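Long-range contacts in arylamine n-acetyltransferase (Mycobacterium smegmatis, PDB 1W5R), which catalyses, in its native form, the transfer of acetyl groups from acetyl-CoA to arylamines through a catalytic triad: residues 10-18 with 31-40; 132-140 with 214-223. The protein carries 1 engineered substitution. All blocks are in the same frame, centred on the assembly; numbering follows the deposited sequence.

The two contacts follow one another along the chain: contact 1 is complete before contact 2 begins, and their centres lie about 13 Å apart. Contact 1 packs the N-terminal helix 8-14 and its exit turn on helix 25-38. Contact 2 packs the loop between strands 127-129 and 142-143 on the hairpin of strands 212-216 and 220-225. Helix 25-38 runs on into strand 41-42, an edge of the five-stranded antiparallel sheet holding that hairpin. The contacts also meet directly: Arg37 NH1 makes a salt bridge to Asp218 OD1, and Asn36 O probably accepts from Val216 N. Helix 25-38 thus joins the helical N-terminal region to the beta-rich part of the enzyme.

Contact 1: residues 10-18 with 31-40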
ATOM      1  N   GLY A  10      20.570  -8.443 -27.098  1.00 21.41           N
ATOM      2  CA  GLY A  10      20.365  -8.865 -25.719  1.00 19.48           C
ATOM      3  C   GLY A  10      19.752  -7.733 -24.907  1.00 18.02           C
ATOM      4  O   GLY A  10      18.771  -7.948 -24.186  1.00 17.54           O
ATOM      5  N   TYR A  11      20.311  -6.529 -25.045  1.00 16.82           N
ATOM      6  CA  TYR A  11      19.789  -5.369 -24.302  1.00 15.80           C
ATOM      7  C   TYR A  11      18.361  -5.029 -24.696  1.00 15.98           C
ATOM      8  O   TYR A  11      17.507  -4.822 -23.834  1.00 15.91           O
ATOM      9  CB  TYR A  11      20.679  -4.140 -24.466  1.00 15.12           C
ATOM     10  CG  TYR A  11      20.083  -2.892 -23.839  1.00 13.89           C
ATOM     11  CD1 TYR A  11      20.212  -2.641 -22.471  1.00 13.97           C
ATOM     12  CD2 TYR A  11      19.381  -1.972 -24.620  1.00 14.65           C
ATOM     13  CE1 TYR A  11      19.645  -1.508 -21.898  1.00 14.02           C
ATOM     14  CE2 TYR A  11      18.820  -0.833 -24.064  1.00 13.36           C
ATOM     15  CZ  TYR A  11      18.966  -0.597 -22.705  1.00 13.82           C
ATOM     16  OH  TYR A  11      18.414   0.545 -22.162  1.00 13.20           O
ATOM     17  N   LEU A  12      18.104  -5.006 -26.001  1.00 16.49           N
ATOM     18  CA  LEU A  12      16.785  -4.652 -26.511  1.00 17.03           C
ATOM     19  C   LEU A  12      15.719  -5.641 -26.064  1.00 16.83           C
ATOM     20  O   LEU A  12      14.626  -5.237 -25.690  1.00 17.01           O
ATOM     21  CB  LEU A  12      16.808  -4.493 -28.034  1.00 17.70           C
ATOM     22  CG  LEU A  12      17.687  -3.331 -28.514  1.00 19.12           C
ATOM     23  CD1 LEU A  12      17.991  -3.492 -30.010  1.00 20.70           C
ATOM     24  CD2 LEU A  12      17.088  -1.955 -28.214  1.00 21.09           C
ATOM     25  N   THR A  13      16.046  -6.935 -26.099  1.00 16.77           N
ATOM     26  CA  THR A  13      15.168  -7.979 -25.552  1.00 17.16           C
ATOM     27  C   THR A  13      14.911  -7.795 -24.047  1.00 16.66           C
ATOM     28  O   THR A  13      13.771  -7.900 -23.583  1.00 16.72           O
ATOM     29  CB  THR A  13      15.734  -9.390 -25.822  1.00 17.83           C
ATOM     30  OG1 THR A  13      15.846  -9.583 -27.235  1.00 19.17           O
ATOM     31  CG2 THR A  13      14.823 -10.465 -25.234  1.00 18.44           C
ATOM     32  N   ARG A  14      15.982  -7.512 -23.302  1.00 16.70           N
ATOM     33  CA  ARG A  14      15.910  -7.255 -21.873  1.00 16.33           C
ATOM     34  C   ARG A  14      14.900  -6.160 -21.547  1.00 15.83           C
ATOM     35  O   ARG A  14      14.156  -6.263 -20.564  1.00 15.72           O
ATOM     36  CB  ARG A  14      17.303  -6.870 -21.351  1.00 15.68           C
ATOM     37  CG  ARG A  14      17.365  -6.560 -19.855  1.00 15.85           C
ATOM     38  CD  ARG A  14      17.363  -7.823 -19.020  1.00 14.57           C
ATOM     39  NE  ARG A  14      17.794  -7.530 -17.653  1.00 14.06           N
ATOM     40  CZ  ARG A  14      17.013  -7.587 -16.578  1.00 15.24           C
ATOM     41  NH1 ARG A  14      15.733  -7.940 -16.676  1.00 14.82           N
ATOM     42  NH2 ARG A  14      17.519  -7.283 -15.386  1.00 15.38           N
ATOM     43  N   ILE A  15      14.881  -5.107 -22.362  1.00 15.82           N
ATOM     44  CA  ILE A  15      13.979  -3.970 -22.113  1.00 16.60           C
ATOM     45  C   ILE A  15      12.654  -4.030 -22.887  1.00 18.18           C
ATOM     46  O   ILE A  15      11.841  -3.115 -22.805  1.00 17.83           O
ATOM     47  CB  ILE A  15      14.681  -2.592 -22.270  1.00 16.32           C
ATOM     48  CG1 ILE A  15      15.049  -2.293 -23.732  1.00 16.06           C
ATOM     49  CG2 ILE A  15      15.917  -2.523 -21.348  1.00 15.27           C
ATOM     50  CD1 ILE A  15      15.423  -0.841 -24.003  1.00 15.85           C
ATOM     51  N   GLY A  16      12.436  -5.123 -23.616  1.00 19.59           N
ATOM     52  CA  GLY A  16      11.149  -5.349 -24.276  1.00 22.62           C
ATOM     53  C   GLY A  16      10.962  -4.618 -25.590  1.00 24.86           C
ATOM     54  O   GLY A  16       9.828  -4.322 -25.985  1.00 25.27           O
ATOM     55  N   LEU A  17      12.072  -4.325 -26.260  1.00 26.75           N
ATOM     56  CA  LEU A  17      12.056  -3.768 -27.610  1.00 29.44           C
ATOM     57  C   LEU A  17      12.615  -4.793 -28.603  1.00 31.20           C
ATOM     58  O   LEU A  17      13.229  -5.788 -28.207  1.00 31.34           O
ATOM     59  CB  LEU A  17      12.864  -2.464 -27.672  1.00 29.31           C
ATOM     60  CG  LEU A  17      12.417  -1.267 -26.828  1.00 29.94           C
ATOM     61  CD1 LEU A  17      13.376  -0.108 -27.050  1.00 30.69           C
ATOM     62  CD2 LEU A  17      10.983  -0.840 -27.140  1.00 30.48           C
ATOM     63  N   ASP A  18      12.388  -4.564 -29.892  1.00 33.67           N
ATOM     64  CA  ASP A  18      12.951  -5.439 -30.925  1.00 35.65           C
ATOM     65  C   ASP A  18      13.433  -4.649 -32.134  1.00 36.52           C
ATOM     66  O   ASP A  18      12.969  -3.530 -32.380  1.00 37.19           O
ATOM     67  CB  ASP A  18      11.962  -6.544 -31.331  1.00 36.15           C
ATOM     68  CG  ASP A  18      10.554  -6.023 -31.589  1.00 37.50           C
ATOM     69  OD1 ASP A  18      10.382  -4.807 -31.836  1.00 38.88           O
ATOM     70  OD2 ASP A  18       9.611  -6.848 -31.549  1.00 39.03           O
ATOM     71  N   ILE A  31      13.326   4.177 -25.397  1.00 13.35           N
ATOM     72  CA  ILE A  31      14.348   3.399 -24.691  1.00 13.06           C
ATOM     73  C   ILE A  31      14.358   3.724 -23.190  1.00 12.09           C
ATOM     74  O   ILE A  31      14.396   2.814 -22.374  1.00 12.50           O
ATOM     75  CB  ILE A  31      15.740   3.592 -25.319  1.00 13.25           C
ATOM     76  CG1 ILE A  31      15.796   2.885 -26.682  1.00 15.12           C
ATOM     77  CG2 ILE A  31      16.844   3.055 -24.389  1.00 14.66           C
ATOM     78  CD1 ILE A  31      17.141   2.960 -27.364  1.00 17.60           C
ATOM     79  N   VAL A  32      14.310   5.006 -22.843  1.00 11.79           N
ATOM     80  CA  VAL A  32      14.282   5.401 -21.415  1.00 11.61           C
ATOM     81  C   VAL A  32      13.076   4.744 -20.717  1.00 11.37           C
ATOM     82  O   VAL A  32      13.213   4.158 -19.644  1.00 11.31           O
ATOM     83  CB  VAL A  32      14.265   6.950 -21.256  1.00 11.25           C
ATOM     84  CG1 VAL A  32      13.932   7.378 -19.808  1.00 11.32           C
ATOM     85  CG2 VAL A  32      15.596   7.555 -21.681  1.00 11.95           C
ATOM     86  N   ALA A  33      11.898   4.814 -21.339  1.00 11.43           N
ATOM     87  CA  ALA A  33      10.701   4.237 -20.740  1.00 11.50           C
ATOM     88  C   ALA A  33      10.805   2.715 -20.581  1.00 11.73           C
ATOM     89  O   ALA A  33      10.401   2.151 -19.566  1.00 12.06           O
ATOM     90  CB  ALA A  33       9.452   4.616 -21.559  1.00 11.51           C
ATOM     91  N   ALA A  34      11.356   2.048 -21.592  1.00 11.50           N
ATOM     92  CA  ALA A  34      11.484   0.599 -21.546  1.00 11.88           C
ATOM     93  C   ALA A  34      12.519   0.169 -20.504  1.00 11.49           C
ATOM     94  O   ALA A  34      12.300  -0.781 -19.741  1.00 12.21           O
ATOM     95  CB  ALA A  34      11.870   0.071 -22.929  1.00 11.92           C
ATOM     96  N   HIS A  35      13.635   0.889 -20.468  1.00 10.53           N
ATOM     97  CA  HIS A  35      14.668   0.642 -19.461  1.00 10.47           C
ATOM     98  C   HIS A  35      14.097   0.837 -18.041  1.00 10.46           C
ATOM     99  O   HIS A  35      14.280  -0.023 -17.162  1.00 10.07           O
ATOM    100  CB  HIS A  35      15.865   1.552 -19.736  1.00 10.85           C
ATOM    101  CG  HIS A  35      17.075   1.261 -18.898  1.00 10.50           C
ATOM    102  ND1 HIS A  35      18.284   0.893 -19.456  1.00 10.74           N
ATOM    103  CD2 HIS A  35      17.278   1.313 -17.557  1.00 10.21           C
ATOM    104  CE1 HIS A  35      19.176   0.729 -18.495  1.00 11.14           C
ATOM    105  NE2 HIS A  35      18.592   0.977 -17.334  1.00 10.70           N
ATOM    106  N   ASN A  36      13.359   1.930 -17.848  1.00 10.43           N
ATOM    107  CA  ASN A  36      12.753   2.246 -16.553  1.00 10.67           C
ATOM    108  C   ASN A  36      11.950   1.077 -15.996  1.00 10.36           C
ATOM    109  O   ASN A  36      12.024   0.779 -14.801  1.00  9.83           O
ATOM    110  CB  ASN A  36      11.768   3.419 -16.693  1.00 10.55           C
ATOM    111  CG  ASN A  36      12.436   4.796 -16.733  1.00 11.16           C
ATOM    112  OD1 ASN A  36      13.579   5.018 -16.277  1.00 12.68           O
ATOM    113  ND2 ASN A  36      11.695   5.747 -17.244  1.00  9.47           N
ATOM    114  N   ARG A  37      11.143   0.446 -16.849  1.00 11.13           N
ATOM    115  CA  ARG A  37      10.241  -0.592 -16.367  1.00 11.39           C
ATOM    116  C   ARG A  37      10.844  -1.981 -16.327  1.00 11.32           C
ATOM    117  O   ARG A  37      10.256  -2.883 -15.740  1.00 11.78           O
ATOM    118  CB  ARG A  37       8.921  -0.639 -17.169  1.00 11.97           C
ATOM    119  CG  ARG A  37       9.047  -1.175 -18.601  1.00 11.92           C
ATOM    120  CD  ARG A  37       7.698  -1.239 -19.302  1.00 12.81           C
ATOM    121  NE  ARG A  37       7.153   0.092 -19.587  1.00 13.86           N
ATOM    122  CZ  ARG A  37       7.332   0.762 -20.727  1.00 14.85           C
ATOM    123  NH1 ARG A  37       6.766   1.957 -20.877  1.00 15.52           N
ATOM    124  NH2 ARG A  37       8.081   0.253 -21.719  1.00 14.43           N
ATOM    125  N   SER A  38      11.999  -2.155 -16.977  1.00 11.26           N
ATOM    126  CA  SER A  38      12.570  -3.493 -17.188  1.00 12.07           C
ATOM    127  C   SER A  38      13.786  -3.868 -16.346  1.00 12.09           C
ATOM    128  O   SER A  38      13.954  -5.051 -16.011  1.00 12.99           O
ATOM    129  CB  SER A  38      12.958  -3.671 -18.660  1.00 12.30           C
ATOM    130  OG  SER A  38      11.851  -3.501 -19.530  1.00 13.22           O
ATOM    131  N   ILE A  39      14.644  -2.888 -16.065  1.00 11.25           N
ATOM    132  CA  ILE A  39      15.884  -3.159 -15.327  1.00 10.94           C
ATOM    133  C   ILE A  39      15.800  -2.368 -14.017  1.00 10.31           C
ATOM    134  O   ILE A  39      15.807  -1.138 -14.035  1.00 10.11           O
ATOM    135  CB  ILE A  39      17.166  -2.782 -16.134  1.00 10.99           C
ATOM    136  CG1 ILE A  39      17.148  -3.414 -17.539  1.00 10.70           C
ATOM    137  CG2 ILE A  39      18.427  -3.211 -15.375  1.00 11.35           C
ATOM    138  CD1 ILE A  39      18.383  -3.048 -18.400  1.00 12.52           C
ATOM    139  N   PRO A  40      15.685  -3.075 -12.888  1.00  9.65           N
ATOM    140  CA  PRO A  40      15.525  -2.351 -11.638  1.00  9.19           C
ATOM    141  C   PRO A  40      16.822  -1.731 -11.115  1.00  8.47           C
ATOM    142  O   PRO A  40      17.923  -2.185 -11.445  1.00  8.82           O
ATOM    143  CB  PRO A  40      15.025  -3.439 -10.686  1.00  9.25           C
ATOM    144  CG  PRO A  40      15.719  -4.690 -11.178  1.00 11.37           C
ATOM    145  CD  PRO A  40      15.693  -4.538 -12.685  1.00 10.05           C
TER
HETATM  146  O   HOH W   1       9.340  -2.314 -22.336  1.00 21.02           O
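Ile15 and Ser38 bring the two backbones closest, with CA atoms 5.1 Å apart, where the end of helix 10-14 meets the last turn of helix 31-38; the helix axes are inclined at 69°. This is helix-helix packing in the N-terminal helical bundle of the arylamine N-acetyltransferase fold. A Schellman motif ends the first helix: Leu17 N bonds back to Leu12 O and Gly16 N to Thr13 O, with Gly16 at positive phi, a conformation that suits glycine. The residues on either side of Gly16, Ile15 and Leu17, both point their CB toward the second helix.

Ile15 carries the apolar part. Its CG1 stands between the backbone N and the carbonyl carbon (chi1 69°), which sends CD1 to Ala34 CB at 3.8 Å, while CG2 reaches Ile39 CD1 at 3.9 Å. The small side chain of Ala34 allows this close approach. The Leu17 and Ile31 side chains cross at about a right angle, CD1 of Leu17 lying 3.9 Å from CG1 of Ile31. The Arg14 side chain passes obliquely over Ile39, whose CG1 lies over one face of the guanidinium, toward its rim; the charged end is turned to the carbonyls of Leu64 and Arg69.

One buried polar bond bridges the helices. With CG anti to the backbone N (chi1 174°), the Tyr11 ring extends to meet His35 rim to rim, and its OH lies 2.7 Å from ND1 in the imidazole plane. This hydrogen bond and that of NE2 to His76 hold the imidazole at two edge nitrogens. Helix 73-87 covers Tyr11 and Ile31 through Leu80. At the more open margin, a water donates to Ile15 O and accepts from Arg37 NH2, while Ser38 OG turns back on its own helix to donate to Ala34 O at 2.8 Å.

Contact 2: residues 132-140 with 214-223; sequences GFGGQTLTS and AVVTDDARYN
Thr137 O is gripped end-on by both terminal nitrogens of Arg221, NH1 at 2.9 Å and NH2 at 3.2 Å, and lies in the plane of the guanidinium. The NH1 bond is the straighter, with an N-H...O angle of 154° against 136° for NH2. NH1 also donates to Gly135 O, again over 2.9 Å, though this oxygen is tilted somewhat out of the guanidinium plane. A single arginine therefore binds two carbonyls of one turn, and its long, many-donor side chain suits the task: extended from CG to NE, it spans the gap from its strand to the loop. NH2 also makes a salt bridge to Glu155, which probably helps balance the buried charge. The Gln136 side chain crosses Arg221 at about a right angle, and one end of its amide comes over the rim of one guanidinium face.

The carbonyls belong to a type I beta turn from Gly134 to Thr137, closed by Thr137 N donating to Gly134 O, and the surface it meets is the beta hairpin of strands 212-216 and 220-225. There Val215 and Tyr222 pair through both N-to-O bonds, and Thr217 N to Ala220 O closes the hairpin turn. Gly135 has no side chain, which lets its CA come within 5.0 Å of Asn223 CA and lets Ala214 CB rest 3.4 Å from Gly135 N. At the backbone angles of Gly134 a CB would press against the preceding carbonyl O, which is why glycine fits. The Thr139 and Val216 side chains cross at about a right angle, CG2 of Thr139 lying 3.6 Å from CG1 of Val216.

Thr137 also orders the start of the loop, since its OG1 accepts from Phe133 N and is hydrogen-bonded to Asp130 O. Asp130 is probably the triad aspartate of this family, and the ring of Phe133 meets His113, probably the triad histidine.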
ATOM      1  N   GLY A 132      19.320   5.953 -13.786  1.00  8.21           N
ATOM      2  CA  GLY A 132      20.047   5.307 -12.700  1.00  8.60           C
ATOM      3  C   GLY A 132      19.899   5.883 -11.307  1.00  8.36           C
ATOM      4  O   GLY A 132      20.613   5.450 -10.387  1.00  9.50           O
ATOM      5  N   PHE A 133      18.982   6.837 -11.124  1.00  8.14           N
ATOM      6  CA  PHE A 133      18.867   7.518  -9.822  1.00  8.53           C
ATOM      7  C   PHE A 133      17.976   6.744  -8.837  1.00  9.22           C
ATOM      8  O   PHE A 133      17.906   7.102  -7.660  1.00 11.59           O
ATOM      9  CB  PHE A 133      18.325   8.941 -10.010  1.00  8.89           C
ATOM     10  CG  PHE A 133      18.434   9.802  -8.778  1.00  8.70           C
ATOM     11  CD1 PHE A 133      19.684  10.124  -8.231  1.00 10.09           C
ATOM     12  CD2 PHE A 133      17.284  10.306  -8.167  1.00  9.96           C
ATOM     13  CE1 PHE A 133      19.779  10.922  -7.077  1.00 10.41           C
ATOM     14  CE2 PHE A 133      17.377  11.118  -7.027  1.00  9.19           C
ATOM     15  CZ  PHE A 133      18.624  11.417  -6.485  1.00  9.96           C
ATOM     16  N   GLY A 134      17.302   5.703  -9.319  1.00  8.80           N
ATOM     17  CA  GLY A 134      16.458   4.849  -8.468  1.00  8.47           C
ATOM     18  C   GLY A 134      14.981   5.190  -8.600  1.00  8.95           C
ATOM     19  O   GLY A 134      14.503   5.521  -9.692  1.00  8.74           O
ATOM     20  N   GLY A 135      14.252   5.139  -7.489  1.00  9.14           N
ATOM     21  CA  GLY A 135      12.805   5.365  -7.527  1.00  8.62           C
ATOM     22  C   GLY A 135      12.354   6.704  -8.107  1.00  9.21           C
ATOM     23  O   GLY A 135      11.280   6.771  -8.709  1.00  9.83           O
ATOM     24  N   GLN A 136      13.162   7.755  -7.913  1.00  8.31           N
ATOM     25  CA  GLN A 136      12.835   9.093  -8.404  1.00  8.38           C
ATOM     26  C   GLN A 136      13.599   9.454  -9.687  1.00  7.86           C
ATOM     27  O   GLN A 136      13.714  10.630 -10.032  1.00  8.08           O
ATOM     28  CB  GLN A 136      13.062  10.144  -7.300  1.00  8.99           C
ATOM     29  CG  GLN A 136      12.364  11.493  -7.529  1.00  8.99           C
ATOM     30  CD  GLN A 136      10.859  11.370  -7.725  1.00  9.92           C
ATOM     31  OE1 GLN A 136      10.315  11.709  -8.802  1.00 13.51           O
ATOM     32  NE2 GLN A 136      10.185  10.880  -6.714  1.00 10.49           N
ATOM     33  N   THR A 137      14.103   8.446 -10.391  1.00  7.81           N
ATOM     34  CA  THR A 137      14.876   8.720 -11.612  1.00  8.10           C
ATOM     35  C   THR A 137      14.005   9.334 -12.707  1.00  8.63           C
ATOM     36  O   THR A 137      12.783   9.071 -12.776  1.00  9.44           O
ATOM     37  CB  THR A 137      15.550   7.446 -12.151  1.00  8.22           C
ATOM     38  OG1 THR A 137      16.710   7.812 -12.918  1.00  9.28           O
ATOM     39  CG2 THR A 137      14.587   6.588 -12.981  1.00  9.45           C
ATOM     40  N   LEU A 138      14.628  10.140 -13.561  1.00  9.24           N
ATOM     41  CA  LEU A 138      13.939  10.672 -14.744  1.00  9.11           C
ATOM     42  C   LEU A 138      13.367   9.566 -15.615  1.00  9.59           C
ATOM     43  O   LEU A 138      14.037   8.573 -15.882  1.00  9.96           O
ATOM     44  CB  LEU A 138      14.887  11.500 -15.599  1.00  9.57           C
ATOM     45  CG  LEU A 138      15.042  12.985 -15.269  1.00 10.93           C
ATOM     46  CD1 LEU A 138      16.204  13.589 -16.032  1.00 12.90           C
ATOM     47  CD2 LEU A 138      13.768  13.756 -15.599  1.00 11.14           C
ATOM     48  N   THR A 139      12.118   9.759 -16.050  1.00  9.59           N
ATOM     49  CA  THR A 139      11.429   8.770 -16.869  1.00 10.02           C
ATOM     50  C   THR A 139      11.246   9.231 -18.312  1.00 10.63           C
ATOM     51  O   THR A 139      10.609   8.539 -19.124  1.00 11.13           O
ATOM     52  CB  THR A 139      10.071   8.406 -16.254  1.00  9.81           C
ATOM     53  OG1 THR A 139       9.235   9.572 -16.207  1.00 10.56           O
ATOM     54  CG2 THR A 139      10.274   7.808 -14.834  1.00  9.92           C
ATOM     55  N   SER A 140      11.838  10.382 -18.618  1.00 11.37           N
ATOM     56  CA  SER A 140      11.961  10.891 -19.988  1.00 12.13           C
ATOM     57  C   SER A 140      13.332  11.515 -20.098  1.00 12.80           C
ATOM     58  O   SER A 140      13.883  11.966 -19.099  1.00 12.98           O
ATOM     59  CB  SER A 140      10.948  12.023 -20.254  1.00 12.73           C
ATOM     60  OG  SER A 140       9.624  11.624 -20.002  1.00 13.45           O
ATOM     61  N   ALA A 214      14.534  -0.517  -6.768  1.00  7.67           N
ATOM     62  CA  ALA A 214      13.487   0.334  -7.327  1.00  8.11           C
ATOM     63  C   ALA A 214      13.172  -0.017  -8.768  1.00  8.35           C
ATOM     64  O   ALA A 214      13.984  -0.634  -9.462  1.00  8.36           O
ATOM     65  CB  ALA A 214      13.869   1.819  -7.215  1.00  8.33           C
ATOM     66  N   VAL A 215      11.984   0.367  -9.211  1.00  8.60           N
ATOM     67  CA  VAL A 215      11.618   0.216 -10.621  1.00  9.38           C
ATOM     68  C   VAL A 215      10.514   1.230 -10.889  1.00  9.48           C
ATOM     69  O   VAL A 215       9.831   1.662  -9.956  1.00 10.63           O
ATOM     70  CB  VAL A 215      11.179  -1.234 -10.965  1.00  9.21           C
ATOM     71  CG1 VAL A 215       9.780  -1.557 -10.398  1.00 11.01           C
ATOM     72  CG2 VAL A 215      11.270  -1.483 -12.470  1.00 11.03           C
ATOM     73  N   VAL A 216      10.349   1.627 -12.148  1.00 10.09           N
ATOM     74  CA  VAL A 216       9.330   2.625 -12.469  1.00 10.31           C
ATOM     75  C   VAL A 216       8.519   2.162 -13.666  1.00 10.75           C
ATOM     76  O   VAL A 216       9.072   1.929 -14.743  1.00 11.17           O
ATOM     77  CB  VAL A 216       9.936   4.026 -12.771  1.00 10.21           C
ATOM     78  CG1 VAL A 216       8.828   5.047 -13.059  1.00 11.00           C
ATOM     79  CG2 VAL A 216      10.784   4.504 -11.597  1.00  9.24           C
ATOM     80  N   THR A 217       7.204   2.051 -13.463  1.00 11.33           N
ATOM     81  CA  THR A 217       6.286   1.652 -14.522  1.00 12.30           C
ATOM     82  C   THR A 217       5.559   2.897 -15.023  1.00 12.25           C
ATOM     83  O   THR A 217       5.723   3.992 -14.458  1.00 12.32           O
ATOM     84  CB  THR A 217       5.239   0.655 -13.994  1.00 12.92           C
ATOM     85  OG1 THR A 217       4.395   1.307 -13.039  1.00 14.18           O
ATOM     86  CG2 THR A 217       5.918  -0.552 -13.330  1.00 14.15           C
ATOM     87  N   ASP A 218       4.740   2.734 -16.063  1.00 12.39           N
ATOM     88  CA  ASP A 218       3.965   3.876 -16.561  1.00 13.52           C
ATOM     89  C   ASP A 218       3.110   4.507 -15.466  1.00 13.76           C
ATOM     90  O   ASP A 218       2.896   5.722 -15.480  1.00 14.53           O
ATOM     91  CB  ASP A 218       3.041   3.474 -17.720  1.00 14.14           C
ATOM     92  CG  ASP A 218       3.797   2.996 -18.943  1.00 15.70           C
ATOM     93  OD1 ASP A 218       5.053   3.005 -18.952  1.00 15.37           O
ATOM     94  OD2 ASP A 218       3.118   2.621 -19.925  1.00 18.56           O
ATOM     95  N   ASP A 219       2.629   3.682 -14.533  1.00 14.27           N
ATOM     96  CA  ASP A 219       1.659   4.120 -13.517  1.00 15.18           C
ATOM     97  C   ASP A 219       2.244   4.461 -12.163  1.00 14.03           C
ATOM     98  O   ASP A 219       1.601   5.151 -11.372  1.00 14.50           O
ATOM     99  CB  ASP A 219       0.594   3.048 -13.290  1.00 16.60           C
ATOM    100  CG  ASP A 219      -0.275   2.820 -14.502  1.00 20.13           C
ATOM    101  OD1 ASP A 219      -0.551   3.789 -15.237  1.00 23.42           O
ATOM    102  OD2 ASP A 219      -0.700   1.661 -14.701  1.00 25.85           O
ATOM    103  N   ALA A 220       3.446   3.974 -11.863  1.00 12.73           N
ATOM    104  CA  ALA A 220       3.920   4.121 -10.484  1.00 11.76           C
ATOM    105  C   ALA A 220       5.428   4.046 -10.343  1.00 11.05           C
ATOM    106  O   ALA A 220       6.085   3.375 -11.128  1.00 11.33           O
ATOM    107  CB  ALA A 220       3.266   3.081  -9.576  1.00 13.32           C
ATOM    108  N   ARG A 221       5.936   4.708  -9.309  1.00 10.22           N
ATOM    109  CA  ARG A 221       7.332   4.564  -8.892  1.00  9.47           C
ATOM    110  C   ARG A 221       7.378   3.655  -7.680  1.00 10.10           C
ATOM    111  O   ARG A 221       6.622   3.862  -6.725  1.00 10.68           O
ATOM    112  CB  ARG A 221       7.928   5.924  -8.535  1.00  9.12           C
ATOM    113  CG  ARG A 221       7.959   6.906  -9.701  1.00  9.18           C
ATOM    114  CD  ARG A 221       8.459   8.275  -9.247  1.00  9.39           C
ATOM    115  NE  ARG A 221       8.659   9.226 -10.351  1.00  9.51           N
ATOM    116  CZ  ARG A 221       9.705   9.203 -11.184  1.00  9.28           C
ATOM    117  NH1 ARG A 221      10.648   8.271 -11.058  1.00  9.52           N
ATOM    118  NH2 ARG A 221       9.810  10.114 -12.150  1.00  9.32           N
ATOM    119  N   TYR A 222       8.278   2.676  -7.713  1.00 10.56           N
ATOM    120  CA  TYR A 222       8.452   1.726  -6.617  1.00 10.41           C
ATOM    121  C   TYR A 222       9.829   1.882  -6.024  1.00 10.74           C
ATOM    122  O   TYR A 222      10.819   1.846  -6.750  1.00 11.00           O
ATOM    123  CB  TYR A 222       8.299   0.287  -7.133  1.00 11.45           C
ATOM    124  CG  TYR A 222       6.927   0.011  -7.687  1.00 12.33           C
ATOM    125  CD1 TYR A 222       6.609   0.342  -9.004  1.00 12.77           C
ATOM    126  CD2 TYR A 222       5.943  -0.576  -6.890  1.00 13.77           C
ATOM    127  CE1 TYR A 222       5.348   0.092  -9.512  1.00 15.19           C
ATOM    128  CE2 TYR A 222       4.667  -0.827  -7.393  1.00 14.64           C
ATOM    129  CZ  TYR A 222       4.379  -0.498  -8.703  1.00 14.86           C
ATOM    130  OH  TYR A 222       3.111  -0.728  -9.208  1.00 16.22           O
ATOM    131  N   ASN A 223       9.889   2.071  -4.704  1.00  9.98           N
ATOM    132  CA  ASN A 223      11.177   2.216  -4.039  1.00 10.11           C
ATOM    133  C   ASN A 223      11.209   1.485  -2.714  1.00  9.93           C
ATOM    134  O   ASN A 223      10.501   1.872  -1.774  1.00 11.11           O
ATOM    135  CB  ASN A 223      11.562   3.671  -3.816  1.00 11.53           C
ATOM    136  CG  ASN A 223      13.000   3.796  -3.362  1.00 14.25           C
ATOM    137  OD1 ASN A 223      13.905   3.515  -4.121  1.00 17.17           O
ATOM    138  ND2 ASN A 223      13.206   4.147  -2.103  1.00 19.02           N
TER
HETATM  139  O   HOH W   2      15.760   4.800  -5.040  1.00 18.85           O